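Local coordinates for protein enolase (alpha proteobacterium BAL199, PDB 3UGV) that probably catalyses a magnesium-dependent lyase reaction on a carboxylate substrate, as a member of the mandelate racemase-like branch of the enolase superfamily, at residues R72-P77 with L328-G333; W56-I61 with S350-I355; M145-L150 with P373-D378; G130-V135 with G306-M311. All blocks are in the same frame, centred on the assembly; numbering follows the deposited sequence.

Interaction 1. Residues R72-P77 with L328-G333; sequences RAYLEP and LYPEVG
E76, just past the end of strand 71-75, faces Y329 at the N-cap position of helix 330-337 with their CA atoms 7.9 Å apart, a separation spanned chiefly by side chains. The evidence for a specific fit is reciprocal. E76 N donates to Y329 OH at 2.9 Å, with a nearly straight N-H...O angle of 167°, and Y329 N donates in return to E76 OE2 at 3.2 Å, met nearly along the C-O axis. The glutamate chain, extended beyond CG, runs antiparallel to the tyrosine side chain, which brings E76 OE2 over the centre of the Y329 ring, 3.8 Å above its plane. Carboxylate and ring are almost perpendicular, and E76 OE1 is taken by W56 NE1, so both oxygens are held and the rotation of the group is fixed. Y74 follows a different route. Its ring rises between the backbone N and the carbonyl carbon (chi1 64°) and sends OH to E331 OE1 at 2.6 Å, on the syn side of that carboxylate. The Y74 and Y329 ring planes are inclined by 25° and displaced, with centroids 5.8 Å apart and CE1 of Y74 4.0 Å from CD1 of Y329, so there is little stacking. A phenylalanine in place of Y329 would probably leave E76 N without its acceptor and the loop after the strand less firmly held. The whole contact is buried, and it joins the edge strand of the N-terminal three-stranded sheet to a helix of the C-terminal domain, the capping-domain-on-barrel interface of the enolase superfamily.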
loop_
_atom_site.group_PDB
_atom_site.type_symbol
_atom_site.label_atom_id
_atom_site.label_comp_id
_atom_site.label_asym_id
_atom_site.label_seq_id
_atom_site.Cartn_x
_atom_site.Cartn_y
_atom_site.Cartn_z
ATOM N N ARG F 72 -14.668 -16.215 -42.674
ATOM C CA ARG F 72 -14.408 -14.882 -43.188
ATOM C C ARG F 72 -14.365 -13.829 -42.087
ATOM O O ARG F 72 -15.292 -13.702 -41.304
ATOM C CB ARG F 72 -15.465 -14.503 -44.232
ATOM C CG ARG F 72 -15.322 -15.240 -45.558
ATOM C CD ARG F 72 -16.264 -14.701 -46.639
ATOM N NE ARG F 72 -17.617 -15.224 -46.493
ATOM C CZ ARG F 72 -17.974 -16.455 -46.839
ATOM N NH1 ARG F 72 -17.072 -17.287 -47.346
ATOM N NH2 ARG F 72 -19.226 -16.857 -46.669
ATOM N N ALA F 73 -13.275 -13.075 -42.042
ATOM C CA ALA F 73 -13.195 -11.902 -41.183
ATOM C C ALA F 73 -12.231 -10.901 -41.811
ATOM O O ALA F 73 -11.631 -11.161 -42.864
ATOM C CB ALA F 73 -12.731 -12.289 -39.798
ATOM N N TYR F 74 -12.075 -9.747 -41.183
ATOM C CA TYR F 74 -11.175 -8.747 -41.736
ATOM C C TYR F 74 -10.397 -8.026 -40.646
ATOM O O TYR F 74 -10.793 -8.013 -39.487
ATOM C CB TYR F 74 -11.932 -7.745 -42.622
ATOM C CG TYR F 74 -12.954 -6.903 -41.888
ATOM C CD1 TYR F 74 -12.586 -5.724 -41.240
ATOM C CD2 TYR F 74 -14.284 -7.278 -41.852
ATOM C CE1 TYR F 74 -13.525 -4.950 -40.576
ATOM C CE2 TYR F 74 -15.228 -6.516 -41.186
ATOM C CZ TYR F 74 -14.850 -5.356 -40.550
ATOM O OH TYR F 74 -15.804 -4.598 -39.896
ATOM N N LEU F 75 -9.275 -7.444 -41.039
ATOM C CA LEU F 75 -8.460 -6.652 -40.142
ATOM C C LEU F 75 -8.508 -5.211 -40.612
ATOM O O LEU F 75 -8.631 -4.949 -41.813
ATOM C CB LEU F 75 -7.014 -7.158 -40.158
ATOM C CG LEU F 75 -6.699 -8.409 -39.344
ATOM C CD1 LEU F 75 -5.386 -8.981 -39.786
ATOM C CD2 LEU F 75 -6.635 -8.057 -37.880
ATOM N N GLU F 76 -8.421 -4.283 -39.663
ATOM C CA GLU F 76 -8.319 -2.865 -39.972
ATOM C C GLU F 76 -7.068 -2.317 -39.312
ATOM O O GLU F 76 -7.130 -1.792 -38.199
ATOM C CB GLU F 76 -9.543 -2.115 -39.452
ATOM C CG GLU F 76 -10.848 -2.770 -39.827
ATOM C CD GLU F 76 -12.045 -1.962 -39.398
ATOM O OE1 GLU F 76 -12.382 -0.982 -40.100
ATOM O OE2 GLU F 76 -12.643 -2.306 -38.355
ATOM N N PRO F 77 -5.927 -2.427 -40.006
ATOM C CA PRO F 77 -4.602 -2.141 -39.440
ATOM C C PRO F 77 -4.134 -0.675 -39.482
ATOM O O PRO F 77 -2.999 -0.420 -39.071
ATOM C CB PRO F 77 -3.679 -3.012 -40.287
ATOM C CG PRO F 77 -4.333 -3.007 -41.633
ATOM C CD PRO F 77 -5.838 -2.946 -41.380
ATOM N N LEU F 328 -13.712 -0.517 -33.090
ATOM C CA LEU F 328 -13.754 -1.026 -34.455
ATOM C C LEU F 328 -14.490 -2.379 -34.558
ATOM O O LEU F 328 -15.107 -2.850 -33.586
ATOM C CB LEU F 328 -12.343 -1.080 -35.049
ATOM C CG LEU F 328 -11.619 0.272 -35.131
ATOM C CD1 LEU F 328 -10.193 0.127 -35.674
ATOM C CD2 LEU F 328 -12.419 1.258 -35.983
ATOM N N TYR F 329 -14.448 -2.977 -35.747
ATOM C CA TYR F 329 -15.027 -4.301 -35.990
ATOM C C TYR F 329 -16.441 -4.451 -35.458
ATOM O O TYR F 329 -16.698 -5.301 -34.611
ATOM C CB TYR F 329 -14.139 -5.394 -35.388
ATOM C CG TYR F 329 -12.685 -5.234 -35.747
ATOM C CD1 TYR F 329 -12.170 -5.829 -36.885
ATOM C CD2 TYR F 329 -11.835 -4.475 -34.956
ATOM C CE1 TYR F 329 -10.845 -5.682 -37.231
ATOM C CE2 TYR F 329 -10.500 -4.314 -35.294
ATOM C CZ TYR F 329 -10.011 -4.922 -36.437
ATOM O OH TYR F 329 -8.689 -4.784 -36.787
ATOM N N PRO F 330 -17.369 -3.642 -35.975
ATOM C CA PRO F 330 -18.735 -3.587 -35.444
ATOM C C PRO F 330 -19.426 -4.940 -35.526
ATOM O O PRO F 330 -20.222 -5.274 -34.642
ATOM C CB PRO F 330 -19.430 -2.561 -36.352
ATOM C CG PRO F 330 -18.333 -1.755 -36.907
ATOM C CD PRO F 330 -17.154 -2.665 -37.049
ATOM N N GLU F 331 -19.115 -5.729 -36.550
ATOM C CA GLU F 331 -19.761 -7.041 -36.676
ATOM C C GLU F 331 -19.338 -8.044 -35.594
ATOM O O GLU F 331 -20.189 -8.541 -34.859
ATOM C CB GLU F 331 -19.600 -7.628 -38.082
ATOM C CG GLU F 331 -20.150 -6.725 -39.172
ATOM C CD GLU F 331 -19.219 -5.562 -39.483
ATOM O OE1 GLU F 331 -18.013 -5.648 -39.159
ATOM O OE2 GLU F 331 -19.695 -4.558 -40.048
ATOM N N VAL F 332 -18.042 -8.343 -35.495
ATOM C CA VAL F 332 -17.554 -9.188 -34.411
ATOM C C VAL F 332 -17.946 -8.524 -33.106
ATOM O O VAL F 332 -18.392 -9.174 -32.153
ATOM C CB VAL F 332 -16.019 -9.349 -34.417
ATOM C CG1 VAL F 332 -15.598 -10.325 -33.331
ATOM C CG2 VAL F 332 -15.528 -9.831 -35.767
ATOM N N GLY F 333 -17.788 -7.205 -33.075
ATOM C CA GLY F 333 -18.186 -6.428 -31.916
ATOM C C GLY F 333 -19.597 -6.727 -31.428
ATOM O O GLY F 333 -19.809 -7.081 -30.261
#

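Interaction 2. Residues W56-I61 with S350-I355; sequences WPLILI and SWADPI
W56 and W351 form the dense end of this contact, an edge-to-face pair of indoles whose six-membered rings have centroids 4.8 Å apart and planes at 71°. The edge belongs to W351: its CE3 lies 3.5 Å from CZ2 of W56, over the face of that ring but offset toward the rim. The same face also receives W351 CB, 4.0 Å from the centroid of the W56 five-membered ring and 24° off the ring normal, a CH-pi contact. W351 therefore covers both rings of its partner, with CB over one and the benzo edge over the other. With CG of W56 turned anti to the backbone N (chi1 -170°), the indole reaches out from the strand toward the loop, and its NE1 is bonded to E76 OE1. With an alanine in place of W56, the edge of W351 would probably lose the face it rests on, and E76 the donor to OE1.

L58 continues the close packing: its CD1 touches I355 CG1 at 3.6 Å and A352 CB at 3.9 Å. Farther along, the fit slackens, for L60 CD1 approaches I355 CG1 only to 4.4 Å. On the solvent side, W351 stays partly exposed, whereas its partner W56 and the L58, A352 and I355 cluster are buried. S350 to D353 make a type I turn that presents W351 and A352 to the strand. Strand 52-65 is the middle strand of its antiparallel sheet, between 30-47 and 71-75; L42 of the former touches both tryptophans, Y74 of the latter touches L58 and A352, and helix 83-97 packs against I59.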
loop_
_atom_site.group_PDB
_atom_site.type_symbol
_atom_site.label_atom_id
_atom_site.label_comp_id
_atom_site.label_asym_id
_atom_site.label_seq_id
_atom_site.Cartn_x
_atom_site.Cartn_y
_atom_site.Cartn_z
ATOM N N TRP F 56 -8.378 4.115 -45.992
ATOM C CA TRP F 56 -8.651 3.162 -44.934
ATOM C C TRP F 56 -8.309 1.766 -45.422
ATOM O O TRP F 56 -8.992 1.222 -46.284
ATOM C CB TRP F 56 -10.123 3.240 -44.520
ATOM C CG TRP F 56 -10.418 2.468 -43.271
ATOM C CD1 TRP F 56 -11.237 1.368 -43.140
ATOM C CD2 TRP F 56 -9.880 2.723 -41.974
ATOM N NE1 TRP F 56 -11.238 0.938 -41.836
ATOM C CE2 TRP F 56 -10.408 1.748 -41.104
ATOM C CE3 TRP F 56 -8.998 3.679 -41.463
ATOM C CZ2 TRP F 56 -10.086 1.711 -39.754
ATOM C CZ3 TRP F 56 -8.680 3.638 -40.128
ATOM C CH2 TRP F 56 -9.224 2.665 -39.286
ATOM N N PRO F 57 -7.234 1.181 -44.882
ATOM C CA PRO F 57 -6.797 -0.164 -45.282
ATOM C C PRO F 57 -7.552 -1.294 -44.570
ATOM O O PRO F 57 -7.829 -1.190 -43.379
ATOM C CB PRO F 57 -5.326 -0.176 -44.873
ATOM C CG PRO F 57 -5.264 0.741 -43.692
ATOM C CD PRO F 57 -6.314 1.807 -43.919
ATOM N N LEU F 58 -7.882 -2.354 -45.306
ATOM C CA LEU F 58 -8.480 -3.565 -44.743
ATOM C C LEU F 58 -7.759 -4.801 -45.288
ATOM O O LEU F 58 -7.439 -4.866 -46.473
ATOM C CB LEU F 58 -9.958 -3.674 -45.120
ATOM C CG LEU F 58 -10.901 -2.543 -44.742
ATOM C CD1 LEU F 58 -12.233 -2.688 -45.466
ATOM C CD2 LEU F 58 -11.110 -2.492 -43.243
ATOM N N ILE F 59 -7.493 -5.774 -44.428
ATOM C CA ILE F 59 -7.048 -7.080 -44.904
ATOM C C ILE F 59 -8.222 -8.057 -44.809
ATOM O O ILE F 59 -8.732 -8.326 -43.720
ATOM C CB ILE F 59 -5.838 -7.592 -44.106
ATOM C CG1 ILE F 59 -4.637 -6.672 -44.333
ATOM C CG2 ILE F 59 -5.503 -9.035 -44.498
ATOM C CD1 ILE F 59 -3.519 -6.846 -43.323
ATOM N N LEU F 60 -8.676 -8.546 -45.958
ATOM C CA LEU F 60 -9.759 -9.527 -46.024
ATOM C C LEU F 60 -9.187 -10.930 -45.873
ATOM O O LEU F 60 -8.250 -11.305 -46.570
ATOM C CB LEU F 60 -10.507 -9.420 -47.356
ATOM C CG LEU F 60 -11.691 -8.454 -47.459
ATOM C CD1 LEU F 60 -11.307 -7.049 -47.095
ATOM C CD2 LEU F 60 -12.282 -8.476 -48.860
ATOM N N ILE F 61 -9.767 -11.709 -44.973
ATOM C CA ILE F 61 -9.227 -13.015 -44.639
ATOM C C ILE F 61 -10.241 -14.116 -44.901
ATOM O O ILE F 61 -11.372 -14.049 -44.423
ATOM C CB ILE F 61 -8.812 -13.056 -43.159
ATOM C CG1 ILE F 61 -7.668 -12.072 -42.924
ATOM C CG2 ILE F 61 -8.443 -14.484 -42.730
ATOM C CD1 ILE F 61 -7.369 -11.835 -41.474
ATOM N N SER F 350 -18.945 3.090 -40.481
ATOM C CA SER F 350 -19.232 2.375 -41.729
ATOM C C SER F 350 -18.046 2.376 -42.706
ATOM O O SER F 350 -18.210 2.204 -43.914
ATOM C CB SER F 350 -20.502 2.923 -42.395
ATOM O OG SER F 350 -20.427 4.323 -42.568
ATOM N N TRP F 351 -16.854 2.559 -42.160
ATOM C CA TRP F 351 -15.636 2.612 -42.950
ATOM C C TRP F 351 -15.406 1.345 -43.759
ATOM O O TRP F 351 -14.855 1.407 -44.859
ATOM C CB TRP F 351 -14.444 2.897 -42.039
ATOM C CG TRP F 351 -14.602 4.186 -41.271
ATOM C CD1 TRP F 351 -15.558 5.148 -41.464
ATOM C CD2 TRP F 351 -13.798 4.636 -40.180
ATOM N NE1 TRP F 351 -15.388 6.172 -40.569
ATOM C CE2 TRP F 351 -14.313 5.884 -39.769
ATOM C CE3 TRP F 351 -12.684 4.114 -39.517
ATOM C CZ2 TRP F 351 -13.756 6.613 -38.725
ATOM C CZ3 TRP F 351 -12.133 4.840 -38.475
ATOM C CH2 TRP F 351 -12.668 6.074 -38.089
ATOM N N ALA F 352 -15.849 0.204 -43.229
ATOM C CA ALA F 352 -15.670 -1.083 -43.912
ATOM C C ALA F 352 -16.909 -1.601 -44.669
ATOM O O ALA F 352 -16.844 -2.645 -45.314
ATOM C CB ALA F 352 -15.143 -2.149 -42.948
ATOM N N ASP F 353 -18.018 -0.869 -44.610
ATOM C CA ASP F 353 -19.254 -1.265 -45.308
ATOM C C ASP F 353 -19.101 -1.567 -46.807
ATOM O O ASP F 353 -19.784 -2.446 -47.342
ATOM C CB ASP F 353 -20.344 -0.195 -45.127
ATOM C CG ASP F 353 -21.110 -0.353 -43.825
ATOM O OD1 ASP F 353 -20.665 -1.140 -42.960
ATOM O OD2 ASP F 353 -22.158 0.315 -43.668
ATOM N N PRO F 354 -18.233 -0.818 -47.503
ATOM C CA PRO F 354 -18.150 -1.040 -48.951
ATOM C C PRO F 354 -17.765 -2.466 -49.351
ATOM O O PRO F 354 -18.215 -2.919 -50.399
ATOM C CB PRO F 354 -17.086 -0.039 -49.397
ATOM C CG PRO F 354 -17.213 1.083 -48.412
ATOM C CD PRO F 354 -17.538 0.418 -47.095
ATOM N N ILE F 355 -16.979 -3.166 -48.539
ATOM C CA ILE F 355 -16.561 -4.526 -48.893
ATOM C C ILE F 355 -17.522 -5.608 -48.390
ATOM O O ILE F 355 -17.275 -6.793 -48.569
ATOM C CB ILE F 355 -15.119 -4.833 -48.434
ATOM C CG1 ILE F 355 -14.938 -4.507 -46.958
ATOM C CG2 ILE F 355 -14.121 -4.045 -49.260
ATOM C CD1 ILE F 355 -15.420 -5.587 -46.042
#

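Interaction 3. Residues M145-L150 with P373-D378; sequences MPLCTL and PGLGLD
L147 and L375 lie side by side and point the same way, beside a single parallel-type beta bridge that ties P146 to G374. Their CD2 atoms meet at 3.8 Å, a methyl-to-methyl contact with no crossing of the chains. In L147 CG stands opposite the backbone N (chi1 -176°), whereas in L375 it stands opposite the carbonyl carbon (chi1 -64°); these different torsions bring the two methyls together although the CB of L375 starts out pointing away from the other segment. The polypeptide positions them through two bonds converging on G374, whose N donates to M145 O at 2.8 Å and whose O accepts from L147 N. P146 occupies the N-cap position of helix 147-150, so the bond to L147 N probably steadies the first turn of that helix. G374, with phi of 59°, sits second in a type II' turn from P373 to G376. H335 touches both leucines, and W136 of helix 123-142 also packs on L147; on another side, M145 packs on L139 of the second subunit, placing the contact close to a subunit interface. P373 CA adds a CA-H...O approach to M145 O, at 3.4 Å.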
loop_
_atom_site.group_PDB
_atom_site.type_symbol
_atom_site.label_atom_id
_atom_site.label_comp_id
_atom_site.label_asym_id
_atom_site.label_seq_id
_atom_site.Cartn_x
_atom_site.Cartn_y
_atom_site.Cartn_z
ATOM N N MET F 145 -24.496 -21.920 -36.627
ATOM C CA MET F 145 -24.942 -20.968 -35.607
ATOM C C MET F 145 -24.343 -19.598 -35.843
ATOM O O MET F 145 -23.190 -19.485 -36.268
ATOM C CB MET F 145 -24.517 -21.437 -34.218
ATOM C CG MET F 145 -25.288 -22.647 -33.702
ATOM S SD MET F 145 -24.636 -23.259 -32.137
ATOM C CE MET F 145 -25.795 -24.581 -31.821
ATOM N N PRO F 146 -25.122 -18.544 -35.571
ATOM C CA PRO F 146 -24.499 -17.217 -35.515
ATOM C C PRO F 146 -23.397 -17.250 -34.443
ATOM O O PRO F 146 -23.524 -18.035 -33.501
ATOM C CB PRO F 146 -25.653 -16.310 -35.072
ATOM C CG PRO F 146 -26.925 -17.089 -35.374
ATOM C CD PRO F 146 -26.547 -18.520 -35.183
ATOM N N LEU F 147 -22.340 -16.442 -34.579
ATOM C CA LEU F 147 -21.239 -16.482 -33.609
ATOM C C LEU F 147 -21.716 -16.258 -32.166
ATOM O O LEU F 147 -21.342 -17.008 -31.260
ATOM C CB LEU F 147 -20.137 -15.483 -33.964
ATOM C CG LEU F 147 -18.914 -15.536 -33.035
ATOM C CD1 LEU F 147 -18.190 -16.872 -33.136
ATOM C CD2 LEU F 147 -17.945 -14.378 -33.316
ATOM N N CYS F 148 -22.539 -15.231 -31.951
ATOM C CA CYS F 148 -23.028 -14.953 -30.605
ATOM C C CYS F 148 -23.744 -16.171 -30.025
ATOM O O CYS F 148 -23.723 -16.393 -28.815
ATOM C CB CYS F 148 -23.960 -13.746 -30.601
ATOM S SG CYS F 148 -25.364 -13.892 -31.715
ATOM N N THR F 149 -24.373 -16.958 -30.892
ATOM C CA THR F 149 -25.061 -18.169 -30.462
ATOM C C THR F 149 -24.060 -19.253 -30.059
ATOM O O THR F 149 -24.176 -19.856 -28.996
ATOM C CB THR F 149 -26.025 -18.696 -31.551
ATOM O OG1 THR F 149 -26.990 -17.683 -31.859
ATOM C CG2 THR F 149 -26.762 -19.934 -31.057
ATOM N N LEU F 150 -23.061 -19.487 -30.895
ATOM C CA LEU F 150 -22.000 -20.417 -30.528
ATOM C C LEU F 150 -21.381 -20.052 -29.175
ATOM O O LEU F 150 -20.973 -20.926 -28.417
ATOM C CB LEU F 150 -20.916 -20.443 -31.604
ATOM C CG LEU F 150 -19.732 -21.362 -31.289
ATOM C CD1 LEU F 150 -20.120 -22.782 -31.608
ATOM C CD2 LEU F 150 -18.493 -20.963 -32.078
ATOM N N PRO F 373 -25.278 -17.560 -39.999
ATOM C CA PRO F 373 -24.238 -18.368 -39.355
ATOM C C PRO F 373 -22.945 -17.573 -39.270
ATOM O O PRO F 373 -22.706 -16.746 -40.147
ATOM C CB PRO F 373 -24.065 -19.556 -40.313
ATOM C CG PRO F 373 -25.253 -19.512 -41.224
ATOM C CD PRO F 373 -25.625 -18.073 -41.333
ATOM N N GLY F 374 -22.134 -17.818 -38.241
ATOM C CA GLY F 374 -20.898 -17.073 -38.032
ATOM C C GLY F 374 -21.107 -15.577 -37.874
ATOM O O GLY F 374 -22.000 -15.129 -37.147
ATOM N N LEU F 375 -20.270 -14.803 -38.558
ATOM C CA LEU F 375 -20.364 -13.346 -38.553
ATOM C C LEU F 375 -21.278 -12.857 -39.669
ATOM O O LEU F 375 -21.551 -11.662 -39.776
ATOM C CB LEU F 375 -18.982 -12.724 -38.736
ATOM C CG LEU F 375 -17.973 -12.993 -37.615
ATOM C CD1 LEU F 375 -16.582 -12.611 -38.057
ATOM C CD2 LEU F 375 -18.387 -12.230 -36.373
ATOM N N GLY F 376 -21.740 -13.790 -40.498
ATOM C CA GLY F 376 -22.573 -13.465 -41.644
ATOM C C GLY F 376 -21.954 -12.471 -42.613
ATOM O O GLY F 376 -22.643 -11.601 -43.140
ATOM N N LEU F 377 -20.653 -12.585 -42.845
ATOM C CA LEU F 377 -19.986 -11.691 -43.789
ATOM C C LEU F 377 -19.919 -12.320 -45.172
ATOM O O LEU F 377 -19.551 -13.486 -45.317
ATOM C CB LEU F 377 -18.560 -11.348 -43.328
ATOM C CG LEU F 377 -18.322 -10.566 -42.037
ATOM C CD1 LEU F 377 -16.857 -10.239 -41.943
ATOM C CD2 LEU F 377 -19.144 -9.295 -41.989
ATOM N N ASP F 378 -20.264 -11.539 -46.189
ATOM C CA ASP F 378 -20.055 -11.956 -47.572
ATOM C C ASP F 378 -19.458 -10.791 -48.358
ATOM O O ASP F 378 -20.014 -9.682 -48.379
ATOM C CB ASP F 378 -21.363 -12.446 -48.195
ATOM C CG ASP F 378 -22.018 -13.547 -47.376
ATOM O OD1 ASP F 378 -23.021 -13.265 -46.687
ATOM O OD2 ASP F 378 -21.520 -14.690 -47.404
#

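Interaction 4. Residues G130-V135 with G306-M311; sequences GVDMAV and GVSGWM
Two torsions join D132 to S308: the aspartate CG is turned opposite its own backbone N (chi1 -172°), which carries the carboxylate out to the second helix, and the serine OG stands beside its backbone N and opposite the carbonyl carbon. Both carboxylate oxygens are then used on the one residue. S308 OG donates to D132 OD1 at 2.6 Å, and S308 N donates to D132 OD2 at 2.8 Å along an almost straight N-H...O line of 173°. Each oxygen is met on its syn side, somewhat out of the carboxylate plane, so this double grip should hold the group against rotation. The hydroxyl is itself placed by W136 NE1, which bonds to S308 OG and acts as a second-shell partner of D132. Lying near the start of helix 306-320, the buried carboxylate would probably also be favoured by the helix dipole. G306 packs close to the carboxylate: its phi is positive, and the place a CB would take falls within clashing distance of D132 OD2. M133 passes nearby, its CG 4.0 Å from G306 CA, with V307 CG2 farther off at 4.4 Å.

Helix 123-142 of the N-terminal domain crosses near the start of helix 306-320 in the C-terminal domain, letting D132 take up the S308 N-H; the segments run at 94°, their axes approaching to 7.8 Å. Helix 330-337 closes one flank through V332, which touches M133 and V307. Helix 104-114 bears on the first segment, with Y108 against D132 and I107 against V131 and V135, while I61 and I63 of strand 52-65 pack on A134.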
loop_
_atom_site.group_PDB
_atom_site.type_symbol
_atom_site.label_atom_id
_atom_site.label_comp_id
_atom_site.label_asym_id
_atom_site.label_seq_id
_atom_site.Cartn_x
_atom_site.Cartn_y
_atom_site.Cartn_z
ATOM N N GLY F 130 -6.320 -11.714 -36.343
ATOM C CA GLY F 130 -7.007 -11.863 -37.616
ATOM C C GLY F 130 -7.352 -13.306 -37.933
ATOM O O GLY F 130 -8.431 -13.599 -38.466
ATOM N N VAL F 131 -6.425 -14.210 -37.624
ATOM C CA VAL F 131 -6.660 -15.635 -37.807
ATOM C C VAL F 131 -7.759 -16.045 -36.854
ATOM O O VAL F 131 -8.702 -16.730 -37.238
ATOM C CB VAL F 131 -5.405 -16.458 -37.476
ATOM C CG1 VAL F 131 -5.759 -17.918 -37.281
ATOM C CG2 VAL F 131 -4.342 -16.274 -38.555
ATOM N N ASP F 132 -7.641 -15.602 -35.604
ATOM C CA ASP F 132 -8.595 -15.978 -34.572
ATOM C C ASP F 132 -10.041 -15.666 -34.972
ATOM O O ASP F 132 -10.922 -16.521 -34.845
ATOM C CB ASP F 132 -8.251 -15.286 -33.258
ATOM C CG ASP F 132 -9.085 -15.791 -32.092
ATOM O OD1 ASP F 132 -8.788 -16.899 -31.582
ATOM O OD2 ASP F 132 -10.025 -15.074 -31.672
ATOM N N MET F 133 -10.282 -14.445 -35.453
ATOM C CA MET F 133 -11.630 -14.050 -35.857
ATOM C C MET F 133 -12.168 -14.907 -36.998
ATOM O O MET F 133 -13.300 -15.381 -36.939
ATOM C CB MET F 133 -11.678 -12.574 -36.232
ATOM C CG MET F 133 -11.530 -11.669 -35.037
ATOM S SD MET F 133 -11.568 -9.945 -35.521
ATOM C CE MET F 133 -9.933 -9.744 -36.215
ATOM N N ALA F 134 -11.358 -15.096 -38.036
ATOM C CA ALA F 134 -11.737 -15.958 -39.153
ATOM C C ALA F 134 -12.060 -17.377 -38.688
ATOM O O ALA F 134 -13.064 -17.965 -39.091
ATOM C CB ALA F 134 -10.630 -15.993 -40.199
ATOM N N VAL F 135 -11.202 -17.926 -37.841
ATOM C CA VAL F 135 -11.365 -19.304 -37.398
ATOM C C VAL F 135 -12.632 -19.481 -36.558
ATOM O O VAL F 135 -13.315 -20.501 -36.643
ATOM C CB VAL F 135 -10.115 -19.788 -36.639
ATOM C CG1 VAL F 135 -10.414 -21.038 -35.840
ATOM C CG2 VAL F 135 -9.002 -20.045 -37.621
ATOM N N GLY F 306 -8.403 -11.010 -30.830
ATOM C CA GLY F 306 -9.583 -11.474 -31.533
ATOM C C GLY F 306 -10.725 -11.853 -30.616
ATOM O O GLY F 306 -10.902 -11.261 -29.553
ATOM N N VAL F 307 -11.506 -12.847 -31.031
ATOM C CA VAL F 307 -12.606 -13.337 -30.214
ATOM C C VAL F 307 -12.089 -13.980 -28.922
ATOM O O VAL F 307 -12.641 -13.752 -27.845
ATOM C CB VAL F 307 -13.489 -14.336 -30.993
ATOM C CG1 VAL F 307 -14.464 -15.010 -30.055
ATOM C CG2 VAL F 307 -14.229 -13.624 -32.135
ATOM N N SER F 308 -11.020 -14.763 -29.035
ATOM C CA SER F 308 -10.435 -15.450 -27.877
ATOM C C SER F 308 -10.001 -14.486 -26.792
ATOM O O SER F 308 -10.387 -14.640 -25.629
ATOM C CB SER F 308 -9.222 -16.288 -28.295
ATOM O OG SER F 308 -9.620 -17.353 -29.128
ATOM N N GLY F 309 -9.187 -13.499 -27.175
ATOM C CA GLY F 309 -8.746 -12.469 -26.246
ATOM C C GLY F 309 -9.870 -11.634 -25.660
ATOM O O GLY F 309 -9.830 -11.288 -24.481
ATOM N N TRP F 310 -10.883 -11.312 -26.467
ATOM C CA TRP F 310 -12.005 -10.534 -25.950
ATOM C C TRP F 310 -12.719 -11.272 -24.826
ATOM O O TRP F 310 -13.049 -10.678 -23.796
ATOM C CB TRP F 310 -13.008 -10.187 -27.048
ATOM C CG TRP F 310 -14.228 -9.501 -26.481
ATOM C CD1 TRP F 310 -15.288 -10.096 -25.878
ATOM C CD2 TRP F 310 -14.479 -8.088 -26.427
ATOM N NE1 TRP F 310 -16.190 -9.152 -25.466
ATOM C CE2 TRP F 310 -15.716 -7.911 -25.792
ATOM C CE3 TRP F 310 -13.777 -6.961 -26.867
ATOM C CZ2 TRP F 310 -16.278 -6.647 -25.585
ATOM C CZ3 TRP F 310 -14.328 -5.709 -26.654
ATOM C CH2 TRP F 310 -15.567 -5.564 -26.023
ATOM N N MET F 311 -12.963 -12.567 -25.016
ATOM C CA MET F 311 -13.733 -13.324 -24.029
ATOM C C MET F 311 -12.975 -13.416 -22.713
ATOM O O MET F 311 -13.569 -13.352 -21.641
ATOM C CB MET F 311 -14.108 -14.728 -24.541
ATOM C CG MET F 311 -15.039 -14.755 -25.779
ATOM S SD MET F 311 -16.504 -13.704 -25.685
ATOM C CE MET F 311 -17.315 -14.350 -24.232
#

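In the fold
All four contacts join the N-terminal domain to the C-terminal part of one chain. Interactions 1 and 2, with centres 8 Å apart, share a sheet through neighbouring strands and are linked by E76 OE1 to W56 NE1 at 2.8 Å. Interaction 3 meets interaction 1 where R72 NE lies 2.9 Å from L377 O, and interaction 4 where L147 CD2 lies 4.0 Å from V307 CG2. A73 CB, 3.7 Å from M133 CB, joins interactions 1 and 4. In interactions 1 and 2 the side chains of L328 and W351 come within about 8 and 9 Å of a bound magnesium ion. D225, E251 and E277 form a magnesium site, consistent with the enolase-superfamily active site.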